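Galactonate dehydratase (Zobellia galactanivorans, PDB 5OLC) is a member of the enolase superfamily, pairing a mandelate racemase-like N-terminal domain with a TIM-barrel C-terminal domain. Local coordinates at residues 16-21 with 62-67; 51-56 with 373-378; 310-315 with 336-341. All blocks are in the same frame, centred on the assembly; numbering follows the deposited sequence.

In the fold
Interactions 1 and 2 both reach the three-stranded antiparallel sheet 11-22, 36-46, 51-56 of the N-terminal domain: 16-21 with 62-67 sets its first strand against a helix, and 51-56 with 373-378 sets its last strand against the end of the C-terminal region. Their centres lie about 12 Å apart, and they touch, with Tyr17 CE2 3.7 Å from Trp53 CH2. Interaction 3 belongs to the barrel side, its centre about 15 Å from that of interaction 2; the two touch through Glu55 OE1 and Ala311 N, 2.9 Å apart in a probable hydrogen bond. Interactions 1 and 3 do not touch, their nearest atoms being about 7 Å apart; interaction 2 is the bridge between them.

Interaction 1 (16-21 with 62-67); sequences PYVISH and VIKSGI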
loop_
_atom_site.group_PDB
_atom_site.type_symbol
_atom_site.label_atom_id
_atom_site.label_comp_id
_atom_site.label_asym_id
_atom_site.label_seq_id
_atom_site.Cartn_x
_atom_site.Cartn_y
_atom_site.Cartn_z
ATOM N N PRO A 16 22.494 40.035 -16.330
ATOM C CA PRO A 16 23.115 39.190 -15.296
ATOM C C PRO A 16 24.553 39.601 -14.963
ATOM O O PRO A 16 25.313 39.950 -15.852
ATOM C CB PRO A 16 23.017 37.790 -15.893
ATOM C CG PRO A 16 23.011 37.998 -17.387
ATOM C CD PRO A 16 22.531 39.386 -17.665
ATOM N N TYR A 17 24.907 39.606 -13.681
ATOM C CA TYR A 17 26.244 39.979 -13.226
ATOM C C TYR A 17 26.782 38.937 -12.283
ATOM O O TYR A 17 26.130 38.631 -11.281
ATOM C CB TYR A 17 26.261 41.337 -12.510
ATOM C CG TYR A 17 25.642 42.480 -13.288
ATOM C CD1 TYR A 17 26.323 43.078 -14.348
ATOM C CD2 TYR A 17 24.408 43.011 -12.926
ATOM C CE1 TYR A 17 25.765 44.141 -15.062
ATOM C CE2 TYR A 17 23.842 44.078 -13.629
ATOM C CZ TYR A 17 24.525 44.639 -14.699
ATOM O OH TYR A 17 23.983 45.679 -15.416
ATOM N N VAL A 18 27.972 38.383 -12.610
ATOM C CA VAL A 18 28.687 37.403 -11.791
ATOM C C VAL A 18 29.667 38.204 -10.957
ATOM O O VAL A 18 30.542 38.880 -11.513
ATOM C CB VAL A 18 29.416 36.322 -12.615
ATOM C CG1 VAL A 18 30.204 35.394 -11.704
ATOM C CG2 VAL A 18 28.452 35.535 -13.473
ATOM N N ILE A 19 29.500 38.168 -9.638
ATOM C CA ILE A 19 30.363 38.937 -8.750
ATOM C C ILE A 19 31.226 37.980 -7.931
ATOM O O ILE A 19 30.713 36.998 -7.390
ATOM C CB ILE A 19 29.582 40.005 -7.922
ATOM C CG1 ILE A 19 28.370 39.399 -7.156
ATOM C CG2 ILE A 19 29.147 41.154 -8.839
ATOM C CD1 ILE A 19 27.779 40.251 -5.991
ATOM N N SER A 20 32.551 38.231 -7.911
ATOM C CA SER A 20 33.540 37.386 -7.236
ATOM C C SER A 20 34.303 38.082 -6.088
ATOM O O SER A 20 34.553 39.285 -6.170
ATOM C CB SER A 20 34.525 36.841 -8.265
ATOM O OG SER A 20 35.329 35.817 -7.701
ATOM N N HIS A 21 34.682 37.321 -5.028
ATOM C CA HIS A 21 35.458 37.813 -3.868
ATOM C C HIS A 21 36.074 36.660 -3.047
ATOM O O HIS A 21 35.351 35.746 -2.657
ATOM C CB HIS A 21 34.625 38.791 -2.998
ATOM C CG HIS A 21 34.739 38.617 -1.515
ATOM N ND1 HIS A 21 35.837 39.083 -0.813
ATOM C CD2 HIS A 21 33.862 38.072 -0.641
ATOM C CE1 HIS A 21 35.606 38.780 0.458
ATOM N NE2 HIS A 21 34.425 38.179 0.609
ATOM N N VAL A 62 27.292 29.495 -14.499
ATOM C CA VAL A 62 26.363 28.541 -15.112
ATOM C C VAL A 62 24.965 29.123 -15.070
ATOM O O VAL A 62 24.197 28.945 -16.026
ATOM C CB VAL A 62 26.402 27.138 -14.467
ATOM C CG1 VAL A 62 26.030 26.069 -15.492
ATOM C CG2 VAL A 62 27.770 26.844 -13.869
ATOM N N ILE A 63 24.640 29.825 -13.957
ATOM C CA ILE A 63 23.345 30.491 -13.772
ATOM C C ILE A 63 23.243 31.686 -14.742
ATOM O O ILE A 63 22.188 31.923 -15.341
ATOM C CB ILE A 63 23.122 30.872 -12.265
ATOM C CG1 ILE A 63 22.808 29.612 -11.419
ATOM C CG2 ILE A 63 22.020 31.938 -12.073
ATOM C CD1 ILE A 63 23.275 29.694 -10.045
ATOM N N LYS A 64 24.368 32.397 -14.905
ATOM C CA LYS A 64 24.497 33.566 -15.741
ATOM C C LYS A 64 24.201 33.234 -17.207
ATOM O O LYS A 64 23.611 34.044 -17.915
ATOM C CB LYS A 64 25.902 34.129 -15.577
ATOM C CG LYS A 64 26.021 35.613 -15.919
ATOM C CD LYS A 64 26.987 35.855 -17.061
ATOM C CE LYS A 64 26.279 36.163 -18.356
ATOM N NZ LYS A 64 27.232 36.218 -19.501
ATOM N N SER A 65 24.582 32.041 -17.655
ATOM C CA SER A 65 24.326 31.616 -19.029
ATOM C C SER A 65 22.872 31.210 -19.168
ATOM O O SER A 65 22.305 31.327 -20.261
ATOM C CB SER A 65 25.238 30.453 -19.401
ATOM O OG SER A 65 26.587 30.869 -19.300
ATOM N N GLY A 66 22.305 30.718 -18.056
ATOM C CA GLY A 66 20.916 30.298 -17.963
ATOM C C GLY A 66 20.007 31.471 -18.233
ATOM O O GLY A 66 19.147 31.382 -19.115
ATOM N N ILE A 67 20.258 32.613 -17.521
ATOM C CA ILE A 67 19.514 33.866 -17.685
ATOM C C ILE A 67 19.585 34.284 -19.163
ATOM O O ILE A 67 18.536 34.565 -19.759
ATOM C CB ILE A 67 20.030 34.961 -16.737
ATOM C CG1 ILE A 67 19.669 34.630 -15.279
ATOM C CG2 ILE A 67 19.484 36.328 -17.149
ATOM C CD1 ILE A 67 20.714 34.949 -14.267
#
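Lys64 NZ forms a salt bridge with Asp68 OD2 of the same helix, 60-70, while the methylenes behind this charged end rest on Pro16 and Val18 of strand 11-22. The motif is a helix packed on an antiparallel sheet, as in the N-terminal domain of the enolase superfamily. The axes of segments 16-21 and 62-67 run nearly antiparallel, at 174°, and approach to 8.4 Å. Contact gathers at the start of 16-21, because the strand then runs on beyond the helix; the nearest CA pair is Pro16 and Lys64.

Lys64 CG is the shared atom, lying 3.4 Å from Val18 CG2 and 3.7 Å from Pro16 CB. Its chi1 of -156° swings CG away from the backbone N, and with bends at chi2 and chi3 the lysine crosses both side chains at about a right angle, CE still lying 3.9 Å from Pro16 CG. Cys40 of strand 36-46 touches Lys64 and Ile67, and Val42 touches Pro16 and Ile67. Ser65 points away from the strand, and its OG hydrogen-bonds to Ser65 OG of the second subunit. Ile67 slides past the proline ring in the opposite direction: CG2 sits 3.9 Å from Pro16 CG, and CD1 is 4.0 Å from Pro16 CB.

Interaction 2 (51-56 with 373-378); sequences YGWGEG and VDMDKL
Val373 lies over one face of the Trp53 indole in a CH-pi contact at the interface of the N-terminal three-stranded antiparallel sheet with the C-terminal TIM-barrel domain of this enolase-superfamily fold, where the chain leads into helix 375-381. The geometry is nearly axial: Val373 CG2 is 3.5 Å from the centroid of the six-membered ring and 12° off its normal. CB of the valine also bears on the ring, 3.5 Å from Trp53 CZ2. The second aromatic interaction is a Met-aromatic contact at the ring edge, where Met375 SD approaches Trp53 CZ2 at 3.8 Å, its direction from the centroid 75° off the normal. Bends at chi2 and chi3 bring the sulfur back to the indole, although the side chain starts out pointing to one side of strand 51-56.

No hydrogen bond crosses between the segments; within 373-378, Asp374 is the N-cap of helix 375-381, its OD1 accepting weakly from Asp376 N at 3.3 Å, while OD2 forms a long, weak salt bridge with Lys377 NZ. Ile310 touches Trp53 and Val373, and Tyr17 touches Trp53 and Leu378. The backbone N of Trp53 donates to Asp115 OD2. The first turn of the helix is closed by Leu378 N, 2.9 Å from Asp374 O.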
loop_
_atom_site.group_PDB
_atom_site.type_symbol
_atom_site.label_atom_id
_atom_site.label_comp_id
_atom_site.label_asym_id
_atom_site.label_seq_id
_atom_site.Cartn_x
_atom_site.Cartn_y
_atom_site.Cartn_z
ATOM N N TYR A 51 13.589 49.336 -12.570
ATOM C CA TYR A 51 14.442 48.162 -12.469
ATOM C C TYR A 51 14.007 47.300 -11.317
ATOM O O TYR A 51 13.237 47.746 -10.473
ATOM C CB TYR A 51 15.922 48.521 -12.391
ATOM C CG TYR A 51 16.327 49.330 -11.177
ATOM C CD1 TYR A 51 16.420 50.713 -11.242
ATOM C CD2 TYR A 51 16.768 48.703 -10.012
ATOM C CE1 TYR A 51 16.845 51.462 -10.147
ATOM C CE2 TYR A 51 17.205 49.439 -8.914
ATOM C CZ TYR A 51 17.248 50.820 -8.990
ATOM O OH TYR A 51 17.657 51.555 -7.907
ATOM N N GLY A 52 14.481 46.064 -11.320
ATOM C CA GLY A 52 14.235 45.047 -10.302
ATOM C C GLY A 52 15.466 44.178 -10.154
ATOM O O GLY A 52 16.062 43.763 -11.157
ATOM N N TRP A 53 15.884 43.945 -8.898
ATOM C CA TRP A 53 17.063 43.133 -8.578
ATOM C C TRP A 53 16.698 41.686 -8.158
ATOM O O TRP A 53 15.796 41.465 -7.349
ATOM C CB TRP A 53 17.956 43.841 -7.529
ATOM C CG TRP A 53 18.783 44.961 -8.085
ATOM C CD1 TRP A 53 18.597 46.299 -7.883
ATOM C CD2 TRP A 53 19.923 44.841 -8.953
ATOM N NE1 TRP A 53 19.559 47.022 -8.562
ATOM C CE2 TRP A 53 20.376 46.151 -9.240
ATOM C CE3 TRP A 53 20.629 43.751 -9.488
ATOM C CZ2 TRP A 53 21.501 46.396 -10.034
ATOM C CZ3 TRP A 53 21.724 43.999 -10.290
ATOM C CH2 TRP A 53 22.159 45.307 -10.546
ATOM N N GLY A 54 17.397 40.726 -8.747
ATOM C CA GLY A 54 17.197 39.302 -8.498
ATOM C C GLY A 54 18.486 38.563 -8.238
ATOM O O GLY A 54 19.563 39.122 -8.408
ATOM N N GLU A 55 18.380 37.313 -7.821
ATOM C CA GLU A 55 19.514 36.472 -7.477
ATOM C C GLU A 55 19.183 34.991 -7.716
ATOM O O GLU A 55 18.056 34.550 -7.477
ATOM C CB GLU A 55 19.871 36.700 -5.993
ATOM C CG GLU A 55 21.191 36.122 -5.518
ATOM C CD GLU A 55 21.588 36.617 -4.138
ATOM O OE1 GLU A 55 21.033 37.642 -3.687
ATOM O OE2 GLU A 55 22.439 35.967 -3.491
ATOM N N GLY A 56 20.181 34.263 -8.201
ATOM C CA GLY A 56 20.141 32.825 -8.425
ATOM C C GLY A 56 21.113 32.135 -7.486
ATOM O O GLY A 56 22.166 32.706 -7.176
ATOM N N VAL A 373 21.659 47.908 -5.487
ATOM C CA VAL A 373 23.033 47.486 -5.741
ATOM C C VAL A 373 23.927 48.732 -5.959
ATOM O O VAL A 373 23.609 49.567 -6.815
ATOM C CB VAL A 373 23.104 46.475 -6.923
ATOM C CG1 VAL A 373 24.529 46.308 -7.460
ATOM C CG2 VAL A 373 22.496 45.126 -6.539
ATOM N N ASP A 374 25.030 48.850 -5.172
ATOM C CA ASP A 374 26.031 49.914 -5.299
ATOM C C ASP A 374 26.769 49.574 -6.597
ATOM O O ASP A 374 27.537 48.607 -6.632
ATOM C CB ASP A 374 26.997 49.903 -4.083
ATOM C CG ASP A 374 28.023 51.029 -4.000
ATOM O OD1 ASP A 374 28.314 51.651 -5.043
ATOM O OD2 ASP A 374 28.564 51.259 -2.894
ATOM N N MET A 375 26.483 50.327 -7.675
ATOM C CA MET A 375 27.014 50.071 -9.018
ATOM C C MET A 375 28.545 50.229 -9.149
ATOM O O MET A 375 29.126 49.709 -10.110
ATOM C CB MET A 375 26.266 50.904 -10.066
ATOM C CG MET A 375 24.774 50.588 -10.130
ATOM S SD MET A 375 24.371 48.848 -10.417
ATOM C CE MET A 375 24.052 48.863 -12.189
ATOM N N ASP A 376 29.192 50.889 -8.159
ATOM C CA ASP A 376 30.644 51.053 -8.109
ATOM C C ASP A 376 31.267 49.790 -7.525
ATOM O O ASP A 376 32.250 49.283 -8.075
ATOM C CB ASP A 376 31.038 52.304 -7.306
ATOM C CG ASP A 376 30.587 53.624 -7.917
ATOM O OD1 ASP A 376 30.533 53.718 -9.172
ATOM O OD2 ASP A 376 30.337 54.574 -7.148
ATOM N N LYS A 377 30.657 49.243 -6.445
ATOM C CA LYS A 377 31.099 47.987 -5.810
ATOM C C LYS A 377 30.736 46.775 -6.679
ATOM O O LYS A 377 31.364 45.726 -6.566
ATOM C CB LYS A 377 30.556 47.854 -4.389
ATOM C CG LYS A 377 30.981 49.008 -3.500
ATOM C CD LYS A 377 31.879 48.555 -2.370
ATOM C CE LYS A 377 31.869 49.527 -1.208
ATOM N NZ LYS A 377 30.532 49.625 -0.549
ATOM N N LEU A 378 29.752 46.952 -7.582
ATOM C CA LEU A 378 29.316 45.972 -8.577
ATOM C C LEU A 378 30.416 45.891 -9.630
ATOM O O LEU A 378 30.930 44.795 -9.854
ATOM C CB LEU A 378 27.964 46.399 -9.208
ATOM C CG LEU A 378 27.152 45.443 -10.120
ATOM C CD1 LEU A 378 27.629 45.453 -11.557
ATOM C CD2 LEU A 378 27.011 44.064 -9.556
#

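Interaction 3 (310-315 with 336-341); sequences IAISAA and MELDRT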
loop_
_atom_site.group_PDB
_atom_site.type_symbol
_atom_site.label_atom_id
_atom_site.label_comp_id
_atom_site.label_asym_id
_atom_site.label_seq_id
_atom_site.Cartn_x
_atom_site.Cartn_y
_atom_site.Cartn_z
ATOM N N ILE A 310 19.717 40.613 -1.772
ATOM C CA ILE A 310 18.636 40.412 -2.755
ATOM C C ILE A 310 17.896 39.136 -2.350
ATOM O O ILE A 310 16.672 39.160 -2.257
ATOM C CB ILE A 310 19.076 40.378 -4.246
ATOM C CG1 ILE A 310 19.694 41.718 -4.669
ATOM C CG2 ILE A 310 17.874 40.063 -5.126
ATOM C CD1 ILE A 310 20.513 41.682 -5.869
ATOM N N ALA A 311 18.669 38.055 -2.042
ATOM C CA ALA A 311 18.238 36.745 -1.553
ATOM C C ALA A 311 17.616 36.844 -0.164
ATOM O O ALA A 311 16.524 36.293 0.042
ATOM C CB ALA A 311 19.415 35.808 -1.485
ATOM N N ILE A 312 18.306 37.517 0.806
ATOM C CA ILE A 312 17.773 37.654 2.166
ATOM C C ILE A 312 16.425 38.382 2.140
ATOM O O ILE A 312 15.480 37.895 2.754
ATOM C CB ILE A 312 18.779 38.254 3.168
ATOM C CG1 ILE A 312 20.056 37.417 3.205
ATOM C CG2 ILE A 312 18.169 38.385 4.579
ATOM C CD1 ILE A 312 21.352 38.217 3.387
ATOM N N SER A 313 16.316 39.481 1.356
ATOM C CA SER A 313 15.081 40.261 1.197
ATOM C C SER A 313 13.892 39.408 0.776
ATOM O O SER A 313 12.851 39.495 1.418
ATOM C CB SER A 313 15.279 41.409 0.215
ATOM O OG SER A 313 16.116 42.387 0.798
ATOM N N ALA A 314 14.065 38.549 -0.262
ATOM C CA ALA A 314 13.043 37.637 -0.766
ATOM C C ALA A 314 12.516 36.728 0.372
ATOM O O ALA A 314 11.298 36.529 0.477
ATOM C CB ALA A 314 13.607 36.810 -1.910
ATOM N N ALA A 315 13.428 36.243 1.259
ATOM C CA ALA A 315 13.063 35.441 2.431
ATOM C C ALA A 315 12.358 36.294 3.464
ATOM O O ALA A 315 11.359 35.843 4.004
ATOM C CB ALA A 315 14.276 34.771 3.034
ATOM N N MET A 336 14.290 32.618 9.942
ATOM C CA MET A 336 14.821 32.525 8.582
ATOM C C MET A 336 16.344 32.442 8.630
ATOM O O MET A 336 16.938 32.776 9.662
ATOM C CB MET A 336 14.343 33.687 7.707
ATOM C CG MET A 336 15.028 34.998 8.008
ATOM S SD MET A 336 14.628 36.246 6.796
ATOM C CE MET A 336 15.723 37.457 7.280
ATOM N N GLU A 337 16.976 32.001 7.527
ATOM C CA GLU A 337 18.429 31.865 7.489
ATOM C C GLU A 337 19.146 33.196 7.279
ATOM O O GLU A 337 19.084 33.782 6.194
ATOM C CB GLU A 337 18.885 30.804 6.462
ATOM C CG GLU A 337 20.324 30.350 6.661
ATOM C CD GLU A 337 20.753 29.064 5.980
ATOM O OE1 GLU A 337 19.915 28.142 5.837
ATOM O OE2 GLU A 337 21.961 28.948 5.668
ATOM N N LEU A 338 19.866 33.642 8.319
ATOM C CA LEU A 338 20.652 34.863 8.252
ATOM C C LEU A 338 22.146 34.529 8.311
ATOM O O LEU A 338 22.687 34.329 9.405
ATOM C CB LEU A 338 20.237 35.843 9.365
ATOM C CG LEU A 338 20.687 37.301 9.213
ATOM C CD1 LEU A 338 19.909 38.030 8.113
ATOM C CD2 LEU A 338 20.521 38.037 10.503
ATOM N N ASP A 339 22.798 34.433 7.121
ATOM C CA ASP A 339 24.233 34.142 6.979
ATOM C C ASP A 339 25.065 35.207 7.688
ATOM O O ASP A 339 25.001 36.379 7.315
ATOM C CB ASP A 339 24.635 34.031 5.491
ATOM C CG ASP A 339 26.099 33.694 5.233
ATOM O OD1 ASP A 339 26.674 32.899 6.009
ATOM O OD2 ASP A 339 26.660 34.202 4.235
ATOM N N ARG A 340 25.804 34.816 8.740
ATOM C CA ARG A 340 26.609 35.780 9.504
ATOM C C ARG A 340 28.133 35.658 9.249
ATOM O O ARG A 340 28.936 36.310 9.929
ATOM C CB ARG A 340 26.276 35.718 11.013
ATOM C CG ARG A 340 24.833 36.082 11.408
ATOM C CD ARG A 340 24.220 37.269 10.669
ATOM N NE ARG A 340 24.899 38.537 10.934
ATOM C CZ ARG A 340 24.947 39.555 10.079
ATOM N NH1 ARG A 340 24.370 39.459 8.887
ATOM N NH2 ARG A 340 25.590 40.668 10.402
ATOM N N THR A 341 28.513 34.863 8.230
ATOM C CA THR A 341 29.906 34.643 7.828
ATOM C C THR A 341 30.473 35.891 7.120
ATOM O O THR A 341 29.766 36.896 6.955
ATOM C CB THR A 341 30.023 33.374 6.945
ATOM O OG1 THR A 341 29.293 33.559 5.732
ATOM C CG2 THR A 341 29.566 32.100 7.661
#
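No aromatic ring takes part where Ile312 and Ala315 of helix 309-321 meet Met336 and Leu338; beside this contact, the Asp339 carboxylate is a flat group bonded within its own segment. Thr341 OG1 donates to Asp339 OD1 at 2.7 Å, arriving on the syn side and 25° out of the carboxylate plane. The same OD1 receives a weak bond from Thr341 N, at 3.5 Å. The other oxygen, OD2, forms a salt bridge with Arg37 of strand 36-46, reaching across to the N-terminal domain.

The contact itself is helix-on-strand packing in the TIM-barrel domain, strand 337-339 running parallel to 136-142. Its register is read from two CA pairs, Ile312 with Leu338 at 7.3 Å and Ala315 with Met336 at 7.0 Å. Met336 has CG between its backbone N and carbonyl carbon (chi1 75°), and from there the extended chain carries SD to 4.1 Å from Ala315 CB and CE to 3.8 Å from Ile312 CG2. That isoleucine methyl also meets Leu338 CD1 at 4.0 Å, with both partners crossing Ile312 at about a right angle.

No hydrogen bond links the two segments. The fit of helix to strand therefore rests on the buried apolar atoms of Ile312, Ala315, Met336 and Leu338, while the buried acids of the strand turn to other parts of the fold: Glu337 OE1 to Lys172 and Asp339 to Arg37.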